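Long-range contacts in paraflagellar rod component (Trypanosoma brucei, PDB 2Q0X), which is of unknown function but adopts the alpha/beta hydrolase fold and is named as a component of the paraflagellar rod: residues G66-V71 with M107-L112; R137-G142 with L288-D293; L229-N234 with V260-F265. All blocks are in the same frame, centred on the assembly; numbering follows the deposited sequence.

All three contacts are built on one eight-stranded mixed sheet. Interaction 1 and interaction 2 are buried, whereas interaction 3, at the outermost strand 260-264, is only partly so. Interaction 1 joins the beginnings of two strands that are not sheet neighbours, and interaction 2 lays the final helix against a strand; both depend mainly on side chains, an aromatic ring meeting apolar groups and part of a charged side chain. Interaction 3 is the pairing of adjacent strands and adds a ladder of backbone hydrogen bonds. Strand 135-143 links them: L112 of interaction 1 probably hydrogen-bonds to R137 and I139, while L140 and G142 probably do so with M230 of interaction 3.

Interaction 1: G66-V71 with M107-L112; sequences GDWAFV and MNEVAL
W68 reaches A111 with the far end of the benzene half of its indole, CZ3 and CH2, which is approached obliquely: CZ3 lies 3.8 Å from A111 CB and 3.7 Å from A111 N. The long side chain is needed because the two CA atoms are 8.9 Å apart, and the short side chain of A111 puts CB against CZ3 while the backbone N stays near the same ring atom. The first torsion of W68 sets CG anti to the carbonyl carbon (chi1 -66°) and carries the ring toward 107-112; the benzene half is the part that arrives there. E109 meets the neighbouring atom CH2. Its side chain runs at about a right angle to that of W68, and OE2 comes 3.9 Å from CH2, with the carboxylate plane turned 53° from the indole. CG of E109 lies between its own backbone N and carbonyl carbon (chi1 44°), and from there the chain is extended, carrying the acid to the ring.

Strands 69-73 and 110-115 flank strand 40-44 in the central sheet of the alpha/beta hydrolase fold, so these side chains bridge over an intervening strand instead of pairing backbones. R39, just before that strand, makes a cation-pi contact with W68 and a salt bridge to E109 OE1. E109 OE2 takes a hydrogen bond from T136 OG1 and pairs with R298, company that would probably favour an ionised carboxylate and helps to fix its rotation beside the indole.

On the other side of the sheet, A69 CB points toward M107, whose SD is 4.5 Å away in a loose apolar touch. Flexible and unbranched, M107 folds at chi2 to bring its sulfur toward A69, and both residues also pack on M35 and C40.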
loop_
_atom_site.group_PDB
_atom_site.type_symbol
_atom_site.label_atom_id
_atom_site.label_comp_id
_atom_site.label_asym_id
_atom_site.label_seq_id
_atom_site.Cartn_x
_atom_site.Cartn_y
_atom_site.Cartn_z
ATOM N N GLY A 66 -1.014 13.406 -23.841
ATOM C CA GLY A 66 -0.491 13.678 -25.172
ATOM C C GLY A 66 0.975 14.078 -25.174
ATOM O O GLY A 66 1.618 14.075 -26.230
ATOM N N ASP A 67 1.513 14.403 -23.999
ATOM C CA ASP A 67 2.852 14.980 -23.893
ATOM C C ASP A 67 3.717 14.130 -22.953
ATOM O O ASP A 67 4.779 13.651 -23.352
ATOM C CB ASP A 67 2.749 16.435 -23.417
ATOM C CG ASP A 67 4.051 17.181 -23.533
ATOM O OD1 ASP A 67 4.852 16.844 -24.425
ATOM O OD2 ASP A 67 4.283 18.109 -22.732
ATOM N N TRP A 68 3.245 13.937 -21.718
ATOM C CA TRP A 68 3.844 12.991 -20.779
ATOM C C TRP A 68 2.793 12.018 -20.225
ATOM O O TRP A 68 1.679 12.420 -19.878
ATOM C CB TRP A 68 4.492 13.731 -19.593
ATOM C CG TRP A 68 5.694 14.612 -19.918
ATOM C CD1 TRP A 68 5.672 15.892 -20.388
ATOM C CD2 TRP A 68 7.079 14.286 -19.729
ATOM N NE1 TRP A 68 6.944 16.368 -20.525
ATOM C CE2 TRP A 68 7.831 15.407 -20.121
ATOM C CE3 TRP A 68 7.755 13.159 -19.264
ATOM C CZ2 TRP A 68 9.232 15.434 -20.063
ATOM C CZ3 TRP A 68 9.144 13.180 -19.224
ATOM C CH2 TRP A 68 9.863 14.314 -19.620
ATOM N N ALA A 69 3.155 10.744 -20.120
ATOM C CA ALA A 69 2.378 9.802 -19.343
ATOM C C ALA A 69 2.588 10.141 -17.865
ATOM O O ALA A 69 3.501 10.879 -17.529
ATOM C CB ALA A 69 2.792 8.361 -19.642
ATOM N N PHE A 70 1.706 9.642 -17.007
ATOM C CA PHE A 70 1.799 9.833 -15.566
ATOM C C PHE A 70 1.766 8.449 -14.920
ATOM O O PHE A 70 0.809 7.707 -15.098
ATOM C CB PHE A 70 0.660 10.727 -15.032
ATOM C CG PHE A 70 0.884 11.206 -13.610
ATOM C CD1 PHE A 70 0.089 10.740 -12.562
ATOM C CD2 PHE A 70 1.909 12.092 -13.317
ATOM C CE1 PHE A 70 0.293 11.156 -11.257
ATOM C CE2 PHE A 70 2.128 12.502 -12.009
ATOM C CZ PHE A 70 1.311 12.017 -10.968
ATOM N N VAL A 71 2.855 8.097 -14.230
ATOM C CA VAL A 71 3.007 6.790 -13.616
ATOM C C VAL A 71 3.233 6.967 -12.123
ATOM O O VAL A 71 3.979 7.854 -11.720
ATOM C CB VAL A 71 4.204 6.009 -14.196
ATOM C CG1 VAL A 71 4.347 4.641 -13.504
ATOM C CG2 VAL A 71 4.064 5.833 -15.729
ATOM N N MET A 107 8.949 4.182 -23.136
ATOM C CA MET A 107 9.269 5.442 -22.498
ATOM C C MET A 107 10.696 5.840 -22.874
ATOM O O MET A 107 11.643 5.106 -22.599
ATOM C CB MET A 107 9.110 5.323 -20.978
ATOM C CG MET A 107 7.688 5.126 -20.529
ATOM S SD MET A 107 6.593 6.459 -21.079
ATOM C CE MET A 107 5.554 5.703 -22.318
ATOM N N ASN A 108 10.837 6.994 -23.518
ATOM C CA ASN A 108 12.139 7.492 -23.996
ATOM C C ASN A 108 12.819 8.423 -23.005
ATOM O O ASN A 108 13.986 8.741 -23.157
ATOM C CB ASN A 108 11.976 8.263 -25.305
ATOM C CG ASN A 108 11.650 7.371 -26.474
ATOM O OD1 ASN A 108 12.004 6.193 -26.497
ATOM N ND2 ASN A 108 10.974 7.933 -27.461
ATOM N N GLU A 109 12.070 8.921 -22.031
ATOM C CA GLU A 109 12.672 9.645 -20.918
ATOM C C GLU A 109 11.734 9.636 -19.740
ATOM O O GLU A 109 10.560 9.331 -19.868
ATOM C CB GLU A 109 13.091 11.070 -21.308
ATOM C CG GLU A 109 12.096 11.827 -22.118
ATOM C CD GLU A 109 12.502 13.270 -22.381
ATOM O OE1 GLU A 109 12.073 13.826 -23.396
ATOM O OE2 GLU A 109 13.215 13.869 -21.569
ATOM N N VAL A 110 12.295 9.929 -18.577
ATOM C CA VAL A 110 11.573 9.864 -17.329
ATOM C C VAL A 110 11.879 11.142 -16.573
ATOM O O VAL A 110 13.054 11.473 -16.337
ATOM C CB VAL A 110 11.984 8.641 -16.491
ATOM C CG1 VAL A 110 11.349 8.707 -15.066
ATOM C CG2 VAL A 110 11.607 7.328 -17.203
ATOM N N ALA A 111 10.803 11.859 -16.223
ATOM C CA ALA A 111 10.845 12.927 -15.244
ATOM C C ALA A 111 10.512 12.321 -13.872
ATOM O O ALA A 111 9.392 11.854 -13.644
ATOM C CB ALA A 111 9.849 14.035 -15.628
ATOM N N LEU A 112 11.488 12.297 -12.966
ATOM C CA LEU A 112 11.261 11.753 -11.623
ATOM C C LEU A 112 10.640 12.810 -10.715
ATOM O O LEU A 112 11.181 13.900 -10.576
ATOM C CB LEU A 112 12.562 11.253 -10.981
ATOM C CG LEU A 112 12.902 9.758 -10.989
ATOM C CD1 LEU A 112 14.184 9.485 -10.172
ATOM C CD2 LEU A 112 11.761 8.931 -10.460
#

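Interaction 2: R137-G142 with L288-D293; sequences RVILHG and LQFLAD
F290 sends its ring toward strand 137-142 by placing CG anti to the helix backbone N (chi1 169°), while I139 answers with CG1 anti to its carbonyl carbon (chi1 -57°). The side chains pass one another, each heading toward the other's backbone, and ring atom CE1 settles 3.8 Å from I139 CG1. The same CE1 lies 4.0 Å from R137 CG, and CZ stands 3.9 Å from V138 O. CE1 of F290 thus sits in the notch between R137 CG and I139 CG1, on two strand residues that both point at the helix.

Segment 288-293 of helix 280-299 runs nearly antiparallel to 137-142, at 162°, with a closest approach of the axes of 10.4 Å, a layer packed on the central sheet as expected of an alpha/beta hydrolase fold. L291 adds its branch alongside: CD2 is 4.2 Å from R137 CG and 4.5 Å from I139 CD1.

R137 suits a place at the edge of this core because its methylenes line the apolar side while the chain, bent at chi2 and chi3, carries the guanidinium onward along the helix. There NH1 forms a salt bridge with D295.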
loop_
_atom_site.group_PDB
_atom_site.type_symbol
_atom_site.label_atom_id
_atom_site.label_comp_id
_atom_site.label_asym_id
_atom_site.label_seq_id
_atom_site.Cartn_x
_atom_site.Cartn_y
_atom_site.Cartn_z
ATOM N N ARG A 137 14.681 14.903 -16.055
ATOM C CA ARG A 137 14.145 15.973 -15.218
ATOM C C ARG A 137 13.861 15.391 -13.875
ATOM O O ARG A 137 13.504 14.233 -13.757
ATOM C CB ARG A 137 12.832 16.565 -15.777
ATOM C CG ARG A 137 12.993 17.540 -16.921
ATOM C CD ARG A 137 12.932 16.837 -18.261
ATOM N NE ARG A 137 13.839 17.434 -19.264
ATOM C CZ ARG A 137 13.439 18.218 -20.247
ATOM N NH1 ARG A 137 12.170 18.546 -20.361
ATOM N NH2 ARG A 137 14.295 18.672 -21.118
ATOM N N VAL A 138 14.031 16.219 -12.858
ATOM C CA VAL A 138 13.701 15.852 -11.509
ATOM C C VAL A 138 12.806 16.943 -10.912
ATOM O O VAL A 138 13.054 18.128 -11.082
ATOM C CB VAL A 138 14.976 15.617 -10.661
ATOM C CG1 VAL A 138 14.614 15.319 -9.238
ATOM C CG2 VAL A 138 15.843 14.446 -11.273
ATOM N N ILE A 139 11.755 16.518 -10.221
ATOM C CA ILE A 139 10.864 17.424 -9.508
ATOM C C ILE A 139 10.754 16.935 -8.076
ATOM O O ILE A 139 10.368 15.800 -7.848
ATOM C CB ILE A 139 9.424 17.446 -10.142
ATOM C CG1 ILE A 139 9.467 17.843 -11.622
ATOM C CG2 ILE A 139 8.486 18.338 -9.308
ATOM C CD1 ILE A 139 8.368 17.195 -12.496
ATOM N N LEU A 140 11.061 17.796 -7.118
ATOM C CA LEU A 140 10.992 17.411 -5.722
ATOM C C LEU A 140 10.138 18.396 -4.948
ATOM O O LEU A 140 10.307 19.605 -5.059
ATOM C CB LEU A 140 12.390 17.337 -5.098
ATOM C CG LEU A 140 13.464 16.506 -5.815
ATOM C CD1 LEU A 140 14.838 16.717 -5.188
ATOM C CD2 LEU A 140 13.092 15.076 -5.863
ATOM N N HIS A 141 9.223 17.858 -4.152
ATOM C CA HIS A 141 8.380 18.660 -3.266
ATOM C C HIS A 141 8.747 18.360 -1.840
ATOM O O HIS A 141 8.955 17.200 -1.468
ATOM C CB HIS A 141 6.883 18.409 -3.502
ATOM C CG HIS A 141 5.982 19.265 -2.655
ATOM N ND1 HIS A 141 5.728 18.990 -1.328
ATOM C CD2 HIS A 141 5.299 20.398 -2.940
ATOM C CE1 HIS A 141 4.915 19.907 -0.839
ATOM N NE2 HIS A 141 4.646 20.778 -1.794
ATOM N N GLY A 142 8.822 19.428 -1.045
ATOM C CA GLY A 142 8.948 19.287 0.385
ATOM C C GLY A 142 8.363 20.429 1.179
ATOM O O GLY A 142 8.316 21.582 0.724
ATOM N N LEU A 288 3.866 21.865 -15.199
ATOM C CA LEU A 288 3.681 21.978 -16.651
ATOM C C LEU A 288 4.649 22.983 -17.287
ATOM O O LEU A 288 5.217 22.703 -18.335
ATOM C CB LEU A 288 2.246 22.396 -16.980
ATOM C CG LEU A 288 1.172 21.300 -17.009
ATOM C CD1 LEU A 288 -0.190 21.945 -17.222
ATOM C CD2 LEU A 288 1.464 20.291 -18.109
ATOM N N GLN A 289 4.791 24.149 -16.657
ATOM C CA GLN A 289 5.654 25.230 -17.147
ATOM C C GLN A 289 7.127 24.821 -17.081
ATOM O O GLN A 289 7.893 25.104 -17.977
ATOM C CB GLN A 289 5.413 26.509 -16.332
ATOM C CG GLN A 289 6.214 27.750 -16.799
ATOM C CD GLN A 289 5.586 28.465 -17.999
ATOM O OE1 GLN A 289 4.733 27.915 -18.709
ATOM N NE2 GLN A 289 6.012 29.713 -18.226
ATOM N N PHE A 290 7.510 24.140 -16.013
ATOM C CA PHE A 290 8.851 23.583 -15.890
ATOM C C PHE A 290 9.154 22.586 -17.016
ATOM O O PHE A 290 10.166 22.675 -17.683
ATOM C CB PHE A 290 8.996 22.889 -14.527
ATOM C CG PHE A 290 10.236 22.056 -14.401
ATOM C CD1 PHE A 290 10.159 20.679 -14.339
ATOM C CD2 PHE A 290 11.480 22.652 -14.352
ATOM C CE1 PHE A 290 11.322 19.901 -14.224
ATOM C CE2 PHE A 290 12.632 21.872 -14.248
ATOM C CZ PHE A 290 12.531 20.497 -14.177
ATOM N N LEU A 291 8.270 21.629 -17.215
ATOM C CA LEU A 291 8.471 20.634 -18.260
ATOM C C LEU A 291 8.504 21.294 -19.641
ATOM O O LEU A 291 9.358 20.962 -20.462
ATOM C CB LEU A 291 7.412 19.521 -18.185
ATOM C CG LEU A 291 7.514 18.605 -16.943
ATOM C CD1 LEU A 291 6.321 17.644 -16.891
ATOM C CD2 LEU A 291 8.839 17.818 -16.886
ATOM N N ALA A 292 7.601 22.250 -19.869
ATOM C CA ALA A 292 7.532 22.982 -21.130
ATOM C C ALA A 292 8.790 23.832 -21.364
ATOM O O ALA A 292 9.396 23.770 -22.437
ATOM C CB ALA A 292 6.271 23.863 -21.168
ATOM N N ASP A 293 9.178 24.622 -20.367
ATOM C CA ASP A 293 10.346 25.498 -20.504
ATOM C C ASP A 293 11.637 24.716 -20.771
ATOM O O ASP A 293 12.479 25.154 -21.558
ATOM C CB ASP A 293 10.530 26.394 -19.273
ATOM C CG ASP A 293 9.507 27.529 -19.191
ATOM O OD1 ASP A 293 8.843 27.882 -20.194
ATOM O OD2 ASP A 293 9.381 28.090 -18.088
#

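Interaction 3: L229-N234 with V260-F265; sequences LMLAHN and VTVSYF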
loop_
_atom_site.group_PDB
_atom_site.type_symbol
_atom_site.label_atom_id
_atom_site.label_comp_id
_atom_site.label_asym_id
_atom_site.label_seq_id
_atom_site.Cartn_x
_atom_site.Cartn_y
_atom_site.Cartn_z
ATOM N N LEU A 229 12.516 22.442 -7.618
ATOM C CA LEU A 229 12.250 22.313 -6.188
ATOM C C LEU A 229 10.955 23.044 -5.850
ATOM O O LEU A 229 10.805 24.237 -6.141
ATOM C CB LEU A 229 13.409 22.912 -5.366
ATOM C CG LEU A 229 14.722 22.124 -5.376
ATOM C CD1 LEU A 229 15.666 22.778 -4.404
ATOM C CD2 LEU A 229 14.497 20.645 -5.008
ATOM N N MET A 230 10.027 22.309 -5.243
ATOM C CA MET A 230 8.734 22.842 -4.846
ATOM C C MET A 230 8.688 22.874 -3.339
ATOM O O MET A 230 8.622 21.848 -2.696
ATOM C CB MET A 230 7.605 21.982 -5.399
ATOM C CG MET A 230 7.645 21.816 -6.910
ATOM S SD MET A 230 6.401 20.649 -7.477
ATOM C CE MET A 230 4.917 21.648 -7.300
ATOM N N LEU A 231 8.737 24.081 -2.789
ATOM C CA LEU A 231 8.824 24.286 -1.354
ATOM C C LEU A 231 7.511 24.862 -0.790
ATOM O O LEU A 231 6.907 25.756 -1.384
ATOM C CB LEU A 231 10.002 25.208 -1.040
ATOM C CG LEU A 231 11.354 24.692 -1.532
ATOM C CD1 LEU A 231 12.451 25.706 -1.361
ATOM C CD2 LEU A 231 11.685 23.369 -0.803
ATOM N N ALA A 232 7.092 24.294 0.340
ATOM C CA ALA A 232 5.959 24.758 1.113
ATOM C C ALA A 232 6.357 24.808 2.586
ATOM O O ALA A 232 7.344 24.210 2.984
ATOM C CB ALA A 232 4.780 23.817 0.926
ATOM N N HIS A 233 5.580 25.531 3.388
ATOM C CA HIS A 233 5.775 25.571 4.842
ATOM C C HIS A 233 4.478 25.976 5.512
ATOM O O HIS A 233 3.649 26.622 4.882
ATOM C CB HIS A 233 6.885 26.566 5.193
ATOM C CG HIS A 233 6.620 27.968 4.724
ATOM N ND1 HIS A 233 5.903 28.886 5.472
ATOM C CD2 HIS A 233 6.995 28.617 3.593
ATOM C CE1 HIS A 233 5.837 30.031 4.815
ATOM N NE2 HIS A 233 6.498 29.899 3.677
ATOM N N ASN A 234 4.297 25.588 6.777
ATOM C CA ASN A 234 3.170 26.074 7.584
ATOM C C ASN A 234 3.220 27.596 7.685
ATOM O O ASN A 234 4.301 28.186 7.718
ATOM C CB ASN A 234 3.175 25.457 8.993
ATOM C CG ASN A 234 2.005 25.939 9.855
ATOM O OD1 ASN A 234 2.179 26.765 10.745
ATOM N ND2 ASN A 234 0.805 25.429 9.581
ATOM N N VAL A 260 18.111 24.935 -12.524
ATOM C CA VAL A 260 17.355 24.643 -11.330
ATOM C C VAL A 260 16.361 25.783 -11.086
ATOM O O VAL A 260 16.691 26.949 -11.238
ATOM C CB VAL A 260 18.263 24.330 -10.094
ATOM C CG1 VAL A 260 19.318 25.331 -9.917
ATOM C CG2 VAL A 260 17.417 24.225 -8.811
ATOM N N THR A 261 15.127 25.411 -10.770
ATOM C CA THR A 261 14.056 26.355 -10.447
ATOM C C THR A 261 13.633 26.069 -9.018
ATOM O O THR A 261 13.449 24.911 -8.651
ATOM C CB THR A 261 12.854 26.166 -11.378
ATOM O OG1 THR A 261 13.258 26.415 -12.731
ATOM C CG2 THR A 261 11.699 27.103 -10.995
ATOM N N VAL A 262 13.524 27.120 -8.208
ATOM C CA VAL A 262 13.084 26.984 -6.826
ATOM C C VAL A 262 11.811 27.800 -6.668
ATOM O O VAL A 262 11.835 29.021 -6.799
ATOM C CB VAL A 262 14.155 27.447 -5.814
ATOM C CG1 VAL A 262 13.647 27.266 -4.393
ATOM C CG2 VAL A 262 15.485 26.675 -6.032
ATOM N N SER A 263 10.692 27.109 -6.428
ATOM C CA SER A 263 9.386 27.775 -6.318
ATOM C C SER A 263 8.745 27.464 -4.972
ATOM O O SER A 263 8.908 26.355 -4.415
ATOM C CB SER A 263 8.434 27.335 -7.437
ATOM O OG SER A 263 8.880 27.761 -8.712
ATOM N N TYR A 264 8.021 28.458 -4.474
ATOM C CA TYR A 264 7.286 28.376 -3.231
ATOM C C TYR A 264 5.772 28.250 -3.505
ATOM O O TYR A 264 5.240 28.878 -4.424
ATOM C CB TYR A 264 7.610 29.604 -2.373
ATOM C CG TYR A 264 9.029 29.546 -1.843
ATOM C CD1 TYR A 264 10.098 30.060 -2.578
ATOM C CD2 TYR A 264 9.305 28.929 -0.632
ATOM C CE1 TYR A 264 11.417 29.979 -2.090
ATOM C CE2 TYR A 264 10.606 28.844 -0.138
ATOM C CZ TYR A 264 11.652 29.378 -0.864
ATOM O OH TYR A 264 12.925 29.269 -0.367
ATOM N N PHE A 265 5.111 27.398 -2.720
ATOM C CA PHE A 265 3.696 27.083 -2.917
ATOM C C PHE A 265 2.889 27.360 -1.660
ATOM O O PHE A 265 3.357 27.121 -0.541
ATOM C CB PHE A 265 3.548 25.635 -3.392
ATOM C CG PHE A 265 4.238 25.399 -4.700
ATOM C CD1 PHE A 265 5.617 25.227 -4.751
ATOM C CD2 PHE A 265 3.530 25.451 -5.893
ATOM C CE1 PHE A 265 6.264 25.073 -5.959
ATOM C CE2 PHE A 265 4.177 25.297 -7.100
ATOM C CZ PHE A 265 5.550 25.102 -7.129
#
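M230 leans over the ring of F265 with nearly the whole of its side chain. CB starts just outside the ring, above its plane, 3.4 Å from F265 CE1, and CG follows at 3.7 Å from the same atom. The sulfur makes an oblique Met-aromatic contact, SD being 5.1 Å from the ring centroid. The chain is extended up to SD, but the last torsion bends (chi3 74°) and folds the methyl back over the ring, where CE stands 3.9 Å from the centroid, 25° off the normal, in a CH-pi contact. The pliable, polarisable methionine can follow a flat face in this way, and SD still packs against I139 CG2 of the adjoining strand.

The backbones pair in parallel register, L229 with V262, M230 with S263 and L231 with Y264. L229 N donates to T261 O, S263 N to L229 O, L231 N to S263 O and F265 N to L231 O; the last is 2.8 Å long and the most bent, at 149°. L231 O also lies in the plane of the F265 ring, at its edge.

The sheet face that carries L229, L231, V262 and Y264 is apolar in character. L231 and Y264 run alongside each other in a common direction, and L231 CD1 comes 3.7 Å from Y264 OH and 3.6 Å from V262 CG1. This one leucine branch therefore lies against both the valine and the tyrosine ring, under helices 200-209 and 241-254.

The two strands are the ends of a beta-alpha-beta crossover whose helix 241-254 covers L229, V262 and Y264, with helix 200-209 beside it. Helix 280-299 packs on M230 and F265 instead, and strand 135-143 holds the inner edge of 229-232.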